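MaoC-like dehydratase (PDB 3EXZ) probably acts as a dehydratase of the MaoC-like hot-dog family, whose best-known members interconvert enoyl and hydroxyacyl thioesters of coenzyme A. Local coordinates at residues Ala24-Phe29 against Thr92-Glu97; Glu32-Pro37 against Ala54-His59; Trp58-Ile63 against Val132-Thr137. One frame throughout, in Å; residues are numbered along the deposited sequence.

Contacts 2 and 3 hold helix 57-72, the long helix of the hot-dog fold, and contact 1 holds helix 23-33, which contact 2 joins to it. Contact 3 sets helix 57-72 against the sheet near the chain's centre; contact 2 fixes the start of that helix to the end of helix 23-33; contact 1 joins helix 23-33 to a turn between two strands. The centres of contacts 2 and 3 lie about 12 Å apart, those of contacts 1 and 2 about 10 Å. Thr92 probably links all three, its O 2.8 Å from Ala55 N and its OG1 2.9 Å from Thr60 OG1. Asp34 of contact 2, touching His39, is placed consistently with the acidic and histidine pair of MaoC-type hydratases.

Contact 1: residues Ala24-Phe29 against Thr92-Glu97; sequences AAIKAF and TRPGDE
Ile26 meets Pro94 through the end of its longer branch: CD1 of Ile26 lies 3.7 Å from CG of Pro94 and 4.0 Å from CD of the same ring. With CG1 anti to the carbonyl carbon (chi1 -70°) and the branch extended beyond it, the methyl is carried off the helix to the outer part of the pyrrolidine, and the two side chains cross at about a right angle. The touch is purely apolar and small, burying 93 Å² in all.

Pro94 sits in a type II turn from Arg93 to Asp96, closed by a bond from Asp96 N to Arg93 O, which probably limits its movement. Gly95 takes a backbone shape in which a CB would jam against the carbonyl O of Pro94. Asp96 braces the turn again: its OD2 accepts from Arg93 N at 3.0 Å, approached from well above the carboxylate plane. The guanidinium of Arg93 leads elsewhere, to the carbonyls of Phe50 and Leu53.

Ile26 and the turn also share Val21, which Ile26 touches and to whose backbone Gly95 and Asp96 bond. Helix 23-33 is thereby fastened beside the loop that joins strand 81-87 to strand 97-109.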
ATOM      1  N   ALA A  24      -6.681  -8.692  17.284  1.00 37.97           N
ATOM      2  CA  ALA A  24      -5.317  -8.540  17.783  1.00 38.52           C
ATOM      3  C   ALA A  24      -4.292  -8.299  16.677  1.00 37.84           C
ATOM      4  O   ALA A  24      -3.303  -7.592  16.891  1.00 38.59           O
ATOM      5  CB  ALA A  24      -4.924  -9.771  18.615  1.00 37.47           C
ATOM      6  N   ALA A  25      -4.528  -8.885  15.502  1.00 36.19           N
ATOM      7  CA  ALA A  25      -3.628  -8.719  14.355  1.00 33.60           C
ATOM      8  C   ALA A  25      -3.815  -7.304  13.779  1.00 29.83           C
ATOM      9  O   ALA A  25      -2.872  -6.692  13.287  1.00 28.87           O
ATOM     10  CB  ALA A  25      -3.915  -9.787  13.300  1.00 30.33           C
ATOM     11  N   ILE A  26      -5.039  -6.792  13.843  1.00 30.55           N
ATOM     12  CA  ILE A  26      -5.312  -5.436  13.380  1.00 29.41           C
ATOM     13  C   ILE A  26      -4.526  -4.457  14.282  1.00 29.20           C
ATOM     14  O   ILE A  26      -3.822  -3.577  13.780  1.00 30.18           O
ATOM     15  CB  ILE A  26      -6.825  -5.143  13.438  1.00 27.14           C
ATOM     16  CG1 ILE A  26      -7.526  -5.978  12.359  1.00 27.70           C
ATOM     17  CG2 ILE A  26      -7.080  -3.657  13.271  1.00 25.41           C
ATOM     18  CD1 ILE A  26      -9.043  -5.859  12.335  1.00 23.40           C
ATOM     19  N   LYS A  27      -4.616  -4.638  15.605  1.00 26.86           N
ATOM     20  CA  LYS A  27      -3.925  -3.767  16.570  1.00 28.67           C
ATOM     21  C   LYS A  27      -2.405  -3.905  16.517  1.00 29.17           C
ATOM     22  O   LYS A  27      -1.675  -2.914  16.642  1.00 28.14           O
ATOM     23  CB  LYS A  27      -4.439  -4.058  17.981  1.00 29.08           C
ATOM     24  CG  LYS A  27      -5.937  -3.856  18.115  1.00 34.06           C
ATOM     25  CD  LYS A  27      -6.424  -4.172  19.514  1.00 46.76           C
ATOM     26  CE  LYS A  27      -7.912  -3.896  19.637  1.00 44.58           C
ATOM     27  NZ  LYS A  27      -8.491  -4.445  20.890  1.00 50.15           N
ATOM     28  N   ALA A  28      -1.928  -5.136  16.350  1.00 26.78           N
ATOM     29  CA  ALA A  28      -0.491  -5.385  16.232  1.00 29.24           C
ATOM     30  C   ALA A  28       0.046  -4.629  14.992  1.00 28.10           C
ATOM     31  O   ALA A  28       1.019  -3.882  15.097  1.00 29.86           O
ATOM     32  CB  ALA A  28      -0.219  -6.899  16.105  1.00 30.91           C
ATOM     33  N   PHE A  29      -0.568  -4.809  13.824  1.00 25.85           N
ATOM     34  CA  PHE A  29      -0.089  -4.082  12.645  1.00 27.19           C
ATOM     35  C   PHE A  29      -0.270  -2.556  12.794  1.00 26.35           C
ATOM     36  O   PHE A  29       0.640  -1.782  12.502  1.00 26.66           O
ATOM     37  CB  PHE A  29      -0.820  -4.516  11.383  1.00 25.68           C
ATOM     38  CG  PHE A  29      -0.289  -3.902  10.114  1.00 24.39           C
ATOM     39  CD1 PHE A  29       0.624  -4.589   9.325  1.00 19.79           C
ATOM     40  CD2 PHE A  29      -0.672  -2.614   9.738  1.00 20.55           C
ATOM     41  CE1 PHE A  29       1.098  -4.027   8.135  1.00 21.72           C
ATOM     42  CE2 PHE A  29      -0.204  -2.048   8.554  1.00 18.72           C
ATOM     43  CZ  PHE A  29       0.702  -2.743   7.764  1.00 16.87           C
ATOM     44  N   THR A  92     -12.242  -3.068   6.391  1.00 32.48           N
ATOM     45  CA  THR A  92     -11.930  -4.471   6.672  1.00 32.98           C
ATOM     46  C   THR A  92     -12.173  -4.598   8.175  1.00 33.82           C
ATOM     47  O   THR A  92     -11.616  -3.851   8.981  1.00 34.56           O
ATOM     48  CB  THR A  92     -10.487  -4.843   6.360  1.00 33.32           C
ATOM     49  OG1 THR A  92     -10.292  -4.775   4.945  1.00 37.07           O
ATOM     50  CG2 THR A  92     -10.193  -6.275   6.843  1.00 30.36           C
ATOM     51  N   ARG A  93     -12.986  -5.576   8.545  1.00 35.88           N
ATOM     52  CA  ARG A  93     -13.417  -5.801   9.921  1.00 37.33           C
ATOM     53  C   ARG A  93     -12.844  -7.040  10.557  1.00 38.11           C
ATOM     54  O   ARG A  93     -12.511  -7.992   9.852  1.00 38.29           O
ATOM     55  CB  ARG A  93     -14.926  -5.949   9.954  1.00 35.22           C
ATOM     56  CG  ARG A  93     -15.742  -4.840   9.291  1.00 37.28           C
ATOM     57  CD  ARG A  93     -15.584  -3.541  10.053  1.00 36.59           C
ATOM     58  NE  ARG A  93     -16.456  -2.485   9.538  1.00 37.61           N
ATOM     59  CZ  ARG A  93     -16.523  -1.259  10.049  1.00 34.87           C
ATOM     60  NH1 ARG A  93     -15.764  -0.930  11.086  1.00 35.87           N
ATOM     61  NH2 ARG A  93     -17.361  -0.368   9.536  1.00 34.30           N
ATOM     62  N   PRO A  94     -12.755  -7.064  11.906  1.00 38.52           N
ATOM     63  CA  PRO A  94     -12.244  -8.222  12.650  1.00 37.69           C
ATOM     64  C   PRO A  94     -13.250  -9.339  12.338  1.00 38.16           C
ATOM     65  O   PRO A  94     -14.467  -9.087  12.288  1.00 39.63           O
ATOM     66  CB  PRO A  94     -12.343  -7.789  14.111  1.00 37.73           C
ATOM     67  CG  PRO A  94     -12.324  -6.303  14.067  1.00 39.67           C
ATOM     68  CD  PRO A  94     -13.058  -5.932  12.803  1.00 38.99           C
ATOM     69  N   GLY A  95     -12.759 -10.562  12.146  1.00 39.39           N
ATOM     70  CA  GLY A  95     -13.610 -11.703  11.839  1.00 37.83           C
ATOM     71  C   GLY A  95     -13.813 -11.915  10.346  1.00 39.49           C
ATOM     72  O   GLY A  95     -14.370 -12.934   9.930  1.00 40.52           O
ATOM     73  N   ASP A  96     -13.335 -10.983   9.529  1.00 37.92           N
ATOM     74  CA  ASP A  96     -13.519 -11.080   8.085  1.00 37.57           C
ATOM     75  C   ASP A  96     -12.651 -12.122   7.394  1.00 36.56           C
ATOM     76  O   ASP A  96     -11.480 -12.272   7.727  1.00 38.53           O
ATOM     77  CB  ASP A  96     -13.269  -9.702   7.428  1.00 37.09           C
ATOM     78  CG  ASP A  96     -14.486  -8.769   7.480  1.00 40.94           C
ATOM     79  OD1 ASP A  96     -15.509  -9.126   8.104  1.00 39.12           O
ATOM     80  OD2 ASP A  96     -14.410  -7.664   6.889  1.00 40.71           O
ATOM     81  N   GLU A  97     -13.244 -12.874   6.468  1.00 36.53           N
ATOM     82  CA  GLU A  97     -12.477 -13.836   5.685  1.00 37.97           C
ATOM     83  C   GLU A  97     -12.170 -13.162   4.350  1.00 36.81           C
ATOM     84  O   GLU A  97     -13.078 -12.855   3.569  1.00 36.31           O
ATOM     85  CB  GLU A  97     -13.259 -15.115   5.403  1.00 41.32           C
ATOM     86  CG  GLU A  97     -13.357 -16.051   6.588  1.00 45.52           C
ATOM     87  CD  GLU A  97     -12.208 -17.041   6.668  1.00 51.44           C
ATOM     88  OE1 GLU A  97     -11.895 -17.654   5.628  1.00 53.84           O
ATOM     89  OE2 GLU A  97     -11.628 -17.210   7.767  1.00 46.84           O
TER

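Contact 2: residues Glu32-Pro37 against Ala54-His59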
ATOM      1  N   GLU A  32       2.172  -0.745  14.986  1.00 31.66           N
ATOM      2  CA  GLU A  32       3.494  -0.563  14.407  1.00 32.66           C
ATOM      3  C   GLU A  32       3.541   0.383  13.199  1.00 30.82           C
ATOM      4  O   GLU A  32       4.471   1.174  13.084  1.00 34.95           O
ATOM      5  CB  GLU A  32       4.109  -1.918  13.996  1.00 34.68           C
ATOM      6  CG  GLU A  32       5.557  -1.796  13.505  1.00 38.84           C
ATOM      7  CD  GLU A  32       6.222  -3.125  13.190  1.00 46.64           C
ATOM      8  OE1 GLU A  32       5.526  -4.160  13.185  1.00 47.44           O
ATOM      9  OE2 GLU A  32       7.454  -3.130  12.958  1.00 48.79           O
ATOM     10  N   PHE A  33       2.536   0.342  12.328  1.00 31.02           N
ATOM     11  CA  PHE A  33       2.559   1.159  11.117  1.00 29.62           C
ATOM     12  C   PHE A  33       1.425   2.161  10.889  1.00 29.69           C
ATOM     13  O   PHE A  33       1.542   3.023  10.023  1.00 30.57           O
ATOM     14  CB  PHE A  33       2.629   0.233   9.902  1.00 27.14           C
ATOM     15  CG  PHE A  33       3.817  -0.677   9.874  1.00 25.50           C
ATOM     16  CD1 PHE A  33       3.667  -2.052  10.048  1.00 24.79           C
ATOM     17  CD2 PHE A  33       5.088  -0.160   9.669  1.00 23.25           C
ATOM     18  CE1 PHE A  33       4.776  -2.901  10.000  1.00 26.85           C
ATOM     19  CE2 PHE A  33       6.199  -0.992   9.619  1.00 27.35           C
ATOM     20  CZ  PHE A  33       6.045  -2.369   9.791  1.00 28.71           C
ATOM     21  N   ASP A  34       0.334   2.060  11.634  1.00 28.35           N
ATOM     22  CA  ASP A  34      -0.786   2.979  11.462  1.00 27.45           C
ATOM     23  C   ASP A  34      -1.442   3.150  12.829  1.00 27.47           C
ATOM     24  O   ASP A  34      -2.603   2.764  13.030  1.00 26.51           O
ATOM     25  CB  ASP A  34      -1.807   2.401  10.476  1.00 27.40           C
ATOM     26  CG  ASP A  34      -2.639   3.461   9.766  1.00 32.36           C
ATOM     27  OD1 ASP A  34      -2.743   4.598  10.270  1.00 29.71           O
ATOM     28  OD2 ASP A  34      -3.191   3.151   8.690  1.00 30.75           O
ATOM     29  N   PRO A  35      -0.720   3.761  13.785  1.00 26.81           N
ATOM     30  CA  PRO A  35      -1.228   3.963  15.136  1.00 29.41           C
ATOM     31  C   PRO A  35      -2.270   5.061  15.319  1.00 29.20           C
ATOM     32  O   PRO A  35      -1.978   6.111  15.881  1.00 26.91           O
ATOM     33  CB  PRO A  35       0.040   4.188  15.948  1.00 26.27           C
ATOM     34  CG  PRO A  35       0.910   4.970  15.003  1.00 29.45           C
ATOM     35  CD  PRO A  35       0.563   4.463  13.596  1.00 28.03           C
ATOM     36  N   GLN A  36      -3.479   4.786  14.833  1.00 28.11           N
ATOM     37  CA  GLN A  36      -4.586   5.713  14.942  1.00 28.06           C
ATOM     38  C   GLN A  36      -5.681   5.019  15.733  1.00 28.79           C
ATOM     39  O   GLN A  36      -5.909   3.818  15.577  1.00 29.31           O
ATOM     40  CB  GLN A  36      -5.122   6.094  13.552  1.00 27.32           C
ATOM     41  CG  GLN A  36      -4.073   6.693  12.645  1.00 24.14           C
ATOM     42  CD  GLN A  36      -4.656   7.389  11.419  1.00 25.04           C
ATOM     43  OE1 GLN A  36      -4.845   6.781  10.361  1.00 24.94           O
ATOM     44  NE2 GLN A  36      -4.964   8.668  11.570  1.00 26.18           N
ATOM     45  N   PRO A  37      -6.380   5.774  16.593  1.00 32.14           N
ATOM     46  CA  PRO A  37      -7.463   5.260  17.440  1.00 31.12           C
ATOM     47  C   PRO A  37      -8.393   4.260  16.772  1.00 31.44           C
ATOM     48  O   PRO A  37      -8.648   3.186  17.325  1.00 32.98           O
ATOM     49  CB  PRO A  37      -8.220   6.524  17.858  1.00 30.65           C
ATOM     50  CG  PRO A  37      -7.166   7.574  17.852  1.00 32.10           C
ATOM     51  CD  PRO A  37      -6.305   7.246  16.653  1.00 29.99           C
ATOM     52  N   ALA A  54     -11.624  -1.138  12.589  1.00 32.59           N
ATOM     53  CA  ALA A  54     -11.396  -1.428  11.184  1.00 33.14           C
ATOM     54  C   ALA A  54      -9.887  -1.585  11.042  1.00 32.59           C
ATOM     55  O   ALA A  54      -9.111  -1.054  11.846  1.00 32.68           O
ATOM     56  CB  ALA A  54     -11.904  -0.324  10.281  1.00 35.36           C
ATOM     57  N   ALA A  55      -9.462  -2.357  10.054  1.00 30.40           N
ATOM     58  CA  ALA A  55      -8.042  -2.541   9.831  1.00 27.94           C
ATOM     59  C   ALA A  55      -7.524  -1.367   8.998  1.00 27.06           C
ATOM     60  O   ALA A  55      -8.280  -0.707   8.278  1.00 27.43           O
ATOM     61  CB  ALA A  55      -7.793  -3.868   9.090  1.00 28.31           C
ATOM     62  N   SER A  56      -6.240  -1.075   9.143  1.00 27.09           N
ATOM     63  CA  SER A  56      -5.606  -0.037   8.345  1.00 25.38           C
ATOM     64  C   SER A  56      -5.674  -0.492   6.867  1.00 26.40           C
ATOM     65  O   SER A  56      -5.526  -1.686   6.565  1.00 26.15           O
ATOM     66  CB  SER A  56      -4.131   0.081   8.743  1.00 23.76           C
ATOM     67  OG  SER A  56      -3.396   0.856   7.813  1.00 26.13           O
ATOM     68  N   GLY A  57      -5.919   0.453   5.959  1.00 26.87           N
ATOM     69  CA  GLY A  57      -5.939   0.143   4.541  1.00 25.27           C
ATOM     70  C   GLY A  57      -4.586  -0.464   4.172  1.00 26.88           C
ATOM     71  O   GLY A  57      -4.507  -1.322   3.287  1.00 25.76           O
ATOM     72  N   TRP A  58      -3.524  -0.049   4.878  1.00 25.03           N
ATOM     73  CA  TRP A  58      -2.170  -0.551   4.621  1.00 25.52           C
ATOM     74  C   TRP A  58      -1.947  -1.961   5.150  1.00 24.03           C
ATOM     75  O   TRP A  58      -1.055  -2.675   4.694  1.00 23.92           O
ATOM     76  CB  TRP A  58      -1.149   0.441   5.166  1.00 23.96           C
ATOM     77  CG  TRP A  58      -1.345   1.755   4.518  1.00 24.73           C
ATOM     78  CD1 TRP A  58      -1.874   2.881   5.086  1.00 21.66           C
ATOM     79  CD2 TRP A  58      -1.095   2.068   3.150  1.00 22.99           C
ATOM     80  NE1 TRP A  58      -1.957   3.885   4.152  1.00 21.49           N
ATOM     81  CE2 TRP A  58      -1.473   3.418   2.955  1.00 20.56           C
ATOM     82  CE3 TRP A  58      -0.551   1.357   2.072  1.00 20.36           C
ATOM     83  CZ2 TRP A  58      -1.358   4.059   1.716  1.00 22.41           C
ATOM     84  CZ3 TRP A  58      -0.434   1.995   0.835  1.00 22.40           C
ATOM     85  CH2 TRP A  58      -0.835   3.332   0.670  1.00 24.28           C
ATOM     86  N   HIS A  59      -2.784  -2.362   6.102  1.00 26.54           N
ATOM     87  CA  HIS A  59      -2.722  -3.710   6.657  1.00 24.99           C
ATOM     88  C   HIS A  59      -3.439  -4.613   5.620  1.00 22.45           C
ATOM     89  O   HIS A  59      -2.959  -5.699   5.282  1.00 24.52           O
ATOM     90  CB  HIS A  59      -3.420  -3.747   8.018  1.00 23.50           C
ATOM     91  CG  HIS A  59      -3.377  -5.086   8.679  1.00 24.46           C
ATOM     92  ND1 HIS A  59      -4.184  -5.407   9.747  1.00 27.74           N
ATOM     93  CD2 HIS A  59      -2.607  -6.177   8.446  1.00 26.46           C
ATOM     94  CE1 HIS A  59      -3.916  -6.638  10.144  1.00 23.55           C
ATOM     95  NE2 HIS A  59      -2.960  -7.127   9.372  1.00 29.05           N
TER
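Asp34 and Ser56 reach each other because both hold their polar groups anti to the backbone N, CG of Asp34 at chi1 -154° and OG of Ser56 at chi1 167°. The motif on one side is an N-cap: Ser56 stands just before helix 57-72, the long helix of the hot-dog fold, and its OG accepts from Trp58 N at 3.1 Å. That bond is somewhat bent, at 140°. On the other side Asp34 is where the chain leaves helix 23-33, and an inverse gamma turn centred on Pro35, with Gln36 N bonded to Asp34 O, swings the backbone away.

The bridge between them is a single hydrogen bond in which Ser56 OG donates to Asp34 OD2. At 2.5 Å it is very short, and at this resolution its exact length is doubtful. The serine oxygen thus does two jobs, receiving a helix N-H and giving its own proton to the carboxylate, so the capping residue also helps to hold OD2 in place. Behind the polar atoms the two CB carbons close up to 3.7 Å, from Asp34 CB to Ser56 CB. The contact is buried and covers 104 Å².

Asp34 also touches His39 of helix 37-40. In MaoC-type hydratases an aspartate and a histidine in a comparable segment serve the reaction, and the pairing here is consistent with such a site. The dimer helps to enclose it, since Met65 of the second subunit packs on both Asp34 and Trp58, while Trp88 of the same chain meets the Trp58 ring edge-to-face. The carboxylate finally meets the indole itself: Asp34 OD2 sits at the ring's edge, in its plane, 3.8 Å from Trp58 CD1.

Contact 3: residues Trp58-Ile63 against Val132-Thr137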
ATOM      1  N   TRP A  58      -3.524  -0.049   4.878  1.00 25.03           N
ATOM      2  CA  TRP A  58      -2.170  -0.551   4.621  1.00 25.52           C
ATOM      3  C   TRP A  58      -1.947  -1.961   5.150  1.00 24.03           C
ATOM      4  O   TRP A  58      -1.055  -2.675   4.694  1.00 23.92           O
ATOM      5  CB  TRP A  58      -1.149   0.441   5.166  1.00 23.96           C
ATOM      6  CG  TRP A  58      -1.345   1.755   4.518  1.00 24.73           C
ATOM      7  CD1 TRP A  58      -1.874   2.881   5.086  1.00 21.66           C
ATOM      8  CD2 TRP A  58      -1.095   2.068   3.150  1.00 22.99           C
ATOM      9  NE1 TRP A  58      -1.957   3.885   4.152  1.00 21.49           N
ATOM     10  CE2 TRP A  58      -1.473   3.418   2.955  1.00 20.56           C
ATOM     11  CE3 TRP A  58      -0.551   1.357   2.072  1.00 20.36           C
ATOM     12  CZ2 TRP A  58      -1.358   4.059   1.716  1.00 22.41           C
ATOM     13  CZ3 TRP A  58      -0.434   1.995   0.835  1.00 22.40           C
ATOM     14  CH2 TRP A  58      -0.835   3.332   0.670  1.00 24.28           C
ATOM     15  N   HIS A  59      -2.784  -2.362   6.102  1.00 26.54           N
ATOM     16  CA  HIS A  59      -2.722  -3.710   6.657  1.00 24.99           C
ATOM     17  C   HIS A  59      -3.439  -4.613   5.620  1.00 22.45           C
ATOM     18  O   HIS A  59      -2.959  -5.699   5.282  1.00 24.52           O
ATOM     19  CB  HIS A  59      -3.420  -3.747   8.018  1.00 23.50           C
ATOM     20  CG  HIS A  59      -3.377  -5.086   8.679  1.00 24.46           C
ATOM     21  ND1 HIS A  59      -4.184  -5.407   9.747  1.00 27.74           N
ATOM     22  CD2 HIS A  59      -2.607  -6.177   8.446  1.00 26.46           C
ATOM     23  CE1 HIS A  59      -3.916  -6.638  10.144  1.00 23.55           C
ATOM     24  NE2 HIS A  59      -2.960  -7.127   9.372  1.00 29.05           N
ATOM     25  N   THR A  60      -4.579  -4.151   5.103  1.00 22.74           N
ATOM     26  CA  THR A  60      -5.319  -4.879   4.070  1.00 22.31           C
ATOM     27  C   THR A  60      -4.432  -5.032   2.819  1.00 23.96           C
ATOM     28  O   THR A  60      -4.398  -6.103   2.206  1.00 25.92           O
ATOM     29  CB  THR A  60      -6.627  -4.137   3.723  1.00 24.78           C
ATOM     30  OG1 THR A  60      -7.474  -4.158   4.869  1.00 26.15           O
ATOM     31  CG2 THR A  60      -7.365  -4.807   2.568  1.00 26.25           C
ATOM     32  N   ALA A  61      -3.699  -3.976   2.447  1.00 22.30           N
ATOM     33  CA  ALA A  61      -2.816  -4.038   1.279  1.00 21.35           C
ATOM     34  C   ALA A  61      -1.692  -5.077   1.502  1.00 23.17           C
ATOM     35  O   ALA A  61      -1.359  -5.836   0.587  1.00 24.08           O
ATOM     36  CB  ALA A  61      -2.218  -2.627   0.973  1.00 19.71           C
ATOM     37  N   ALA A  62      -1.123  -5.120   2.713  1.00 23.37           N
ATOM     38  CA  ALA A  62      -0.051  -6.082   3.041  1.00 26.08           C
ATOM     39  C   ALA A  62      -0.549  -7.538   2.989  1.00 25.44           C
ATOM     40  O   ALA A  62       0.127  -8.411   2.446  1.00 23.83           O
ATOM     41  CB  ALA A  62       0.538  -5.776   4.423  1.00 23.89           C
ATOM     42  N   ILE A  63      -1.724  -7.786   3.570  1.00 27.20           N
ATOM     43  CA  ILE A  63      -2.368  -9.110   3.554  1.00 25.57           C
ATOM     44  C   ILE A  63      -2.662  -9.482   2.088  1.00 25.68           C
ATOM     45  O   ILE A  63      -2.533 -10.644   1.686  1.00 27.96           O
ATOM     46  CB  ILE A  63      -3.699  -9.075   4.351  1.00 23.59           C
ATOM     47  CG1 ILE A  63      -3.394  -9.004   5.842  1.00 28.13           C
ATOM     48  CG2 ILE A  63      -4.556 -10.297   4.041  1.00 25.00           C
ATOM     49  CD1 ILE A  63      -4.626  -8.761   6.702  1.00 27.53           C
ATOM     50  N   VAL A 132     -15.979  -5.558  -1.676  1.00 41.41           N
ATOM     51  CA  VAL A 132     -14.591  -5.252  -1.969  1.00 37.53           C
ATOM     52  C   VAL A 132     -13.973  -4.365  -0.894  1.00 35.75           C
ATOM     53  O   VAL A 132     -14.386  -3.208  -0.730  1.00 36.35           O
ATOM     54  CB  VAL A 132     -14.469  -4.520  -3.331  1.00 36.36           C
ATOM     55  CG1 VAL A 132     -13.008  -4.281  -3.675  1.00 34.14           C
ATOM     56  CG2 VAL A 132     -15.152  -5.334  -4.420  1.00 34.87           C
ATOM     57  N   VAL A 133     -13.008  -4.907  -0.143  1.00 34.43           N
ATOM     58  CA  VAL A 133     -12.319  -4.106   0.875  1.00 31.29           C
ATOM     59  C   VAL A 133     -11.061  -3.443   0.289  1.00 30.02           C
ATOM     60  O   VAL A 133     -10.439  -2.589   0.922  1.00 30.10           O
ATOM     61  CB  VAL A 133     -11.960  -4.919   2.148  1.00 31.26           C
ATOM     62  CG1 VAL A 133     -13.246  -5.466   2.763  1.00 31.47           C
ATOM     63  CG2 VAL A 133     -10.975  -6.034   1.838  1.00 28.89           C
ATOM     64  N   GLN A 134     -10.687  -3.837  -0.925  1.00 28.23           N
ATOM     65  CA  GLN A 134      -9.561  -3.207  -1.598  1.00 27.33           C
ATOM     66  C   GLN A 134      -9.510  -3.578  -3.059  1.00 28.77           C
ATOM     67  O   GLN A 134      -9.782  -4.723  -3.426  1.00 28.07           O
ATOM     68  CB  GLN A 134      -8.201  -3.588  -0.986  1.00 27.81           C
ATOM     69  CG  GLN A 134      -7.021  -2.839  -1.626  1.00 24.26           C
ATOM     70  CD  GLN A 134      -5.654  -3.260  -1.099  1.00 30.09           C
ATOM     71  OE1 GLN A 134      -4.927  -4.031  -1.742  1.00 24.62           O
ATOM     72  NE2 GLN A 134      -5.302  -2.760   0.083  1.00 27.33           N
ATOM     73  N   ARG A 135      -9.219  -2.589  -3.898  1.00 28.09           N
ATOM     74  CA  ARG A 135      -9.007  -2.855  -5.307  1.00 29.91           C
ATOM     75  C   ARG A 135      -7.645  -2.244  -5.612  1.00 27.57           C
ATOM     76  O   ARG A 135      -7.370  -1.081  -5.290  1.00 23.20           O
ATOM     77  CB  ARG A 135     -10.064  -2.241  -6.217  1.00 32.95           C
ATOM     78  CG  ARG A 135      -9.599  -2.159  -7.665  1.00 30.79           C
ATOM     79  CD  ARG A 135     -10.760  -1.813  -8.579  1.00 33.60           C
ATOM     80  NE  ARG A 135     -11.726  -2.905  -8.646  1.00 35.85           N
ATOM     81  CZ  ARG A 135     -12.743  -2.948  -9.501  1.00 44.65           C
ATOM     82  NH1 ARG A 135     -12.923  -1.958 -10.371  1.00 39.53           N
ATOM     83  NH2 ARG A 135     -13.579  -3.980  -9.490  1.00 40.41           N
ATOM     84  N   SER A 136      -6.785  -3.061  -6.207  1.00 27.76           N
ATOM     85  CA  SER A 136      -5.449  -2.653  -6.580  1.00 28.34           C
ATOM     86  C   SER A 136      -5.265  -2.973  -8.064  1.00 30.19           C
ATOM     87  O   SER A 136      -5.196  -4.140  -8.448  1.00 31.92           O
ATOM     88  CB  SER A 136      -4.427  -3.409  -5.721  1.00 26.97           C
ATOM     89  OG  SER A 136      -3.100  -3.004  -6.005  1.00 30.66           O
ATOM     90  N   THR A 137      -5.242  -1.937  -8.905  1.00 30.32           N
ATOM     91  CA  THR A 137      -5.012  -2.109 -10.344  1.00 31.30           C
ATOM     92  C   THR A 137      -3.510  -1.837 -10.460  1.00 30.54           C
ATOM     93  O   THR A 137      -3.058  -0.694 -10.542  1.00 30.53           O
ATOM     94  CB  THR A 137      -5.830  -1.109 -11.165  1.00 33.98           C
ATOM     95  OG1 THR A 137      -7.216  -1.287 -10.853  1.00 34.72           O
ATOM     96  CG2 THR A 137      -5.622  -1.344 -12.660  1.00 33.41           C
TER
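The flat amide of Gln134 carries this contact, its outer end lying against Ala61 on helix 57-72. Which way round the amide is turned is uncertain, but its end reaches the helix backbone, 3.1 Å separating the modelled NE2 of Gln134 from Ala61 N. Another flat group comes from across the dimer, where the indole-bearing Trp58 of the second subunit packs on Ala61.

Gln134 gets there by extension: CG lies anti to the backbone N (chi1 -176°) and the chain stays straight beyond it. On the way it passes Thr60, the two side chains running in opposite directions, with Thr60 CG2 3.8 Å from Gln134 CB. The same methyl meets Val133 CG2 at 3.9 Å, while Thr60 OG1 turns to Thr92. A classic beta bulge sets Val133 and Gln134 both opposite Thr125, and both point at the helix.

An alanine in place of Gln134 would probably open a gap beside Ala61 and Thr60, where the extended side chain now packs. Helix and sheet thus meet mainly through apolar atoms, the Thr60 methyl against Val133 CG2 and Gln134 CB, with one buried amide of uncertain orientation set at the helix backbone.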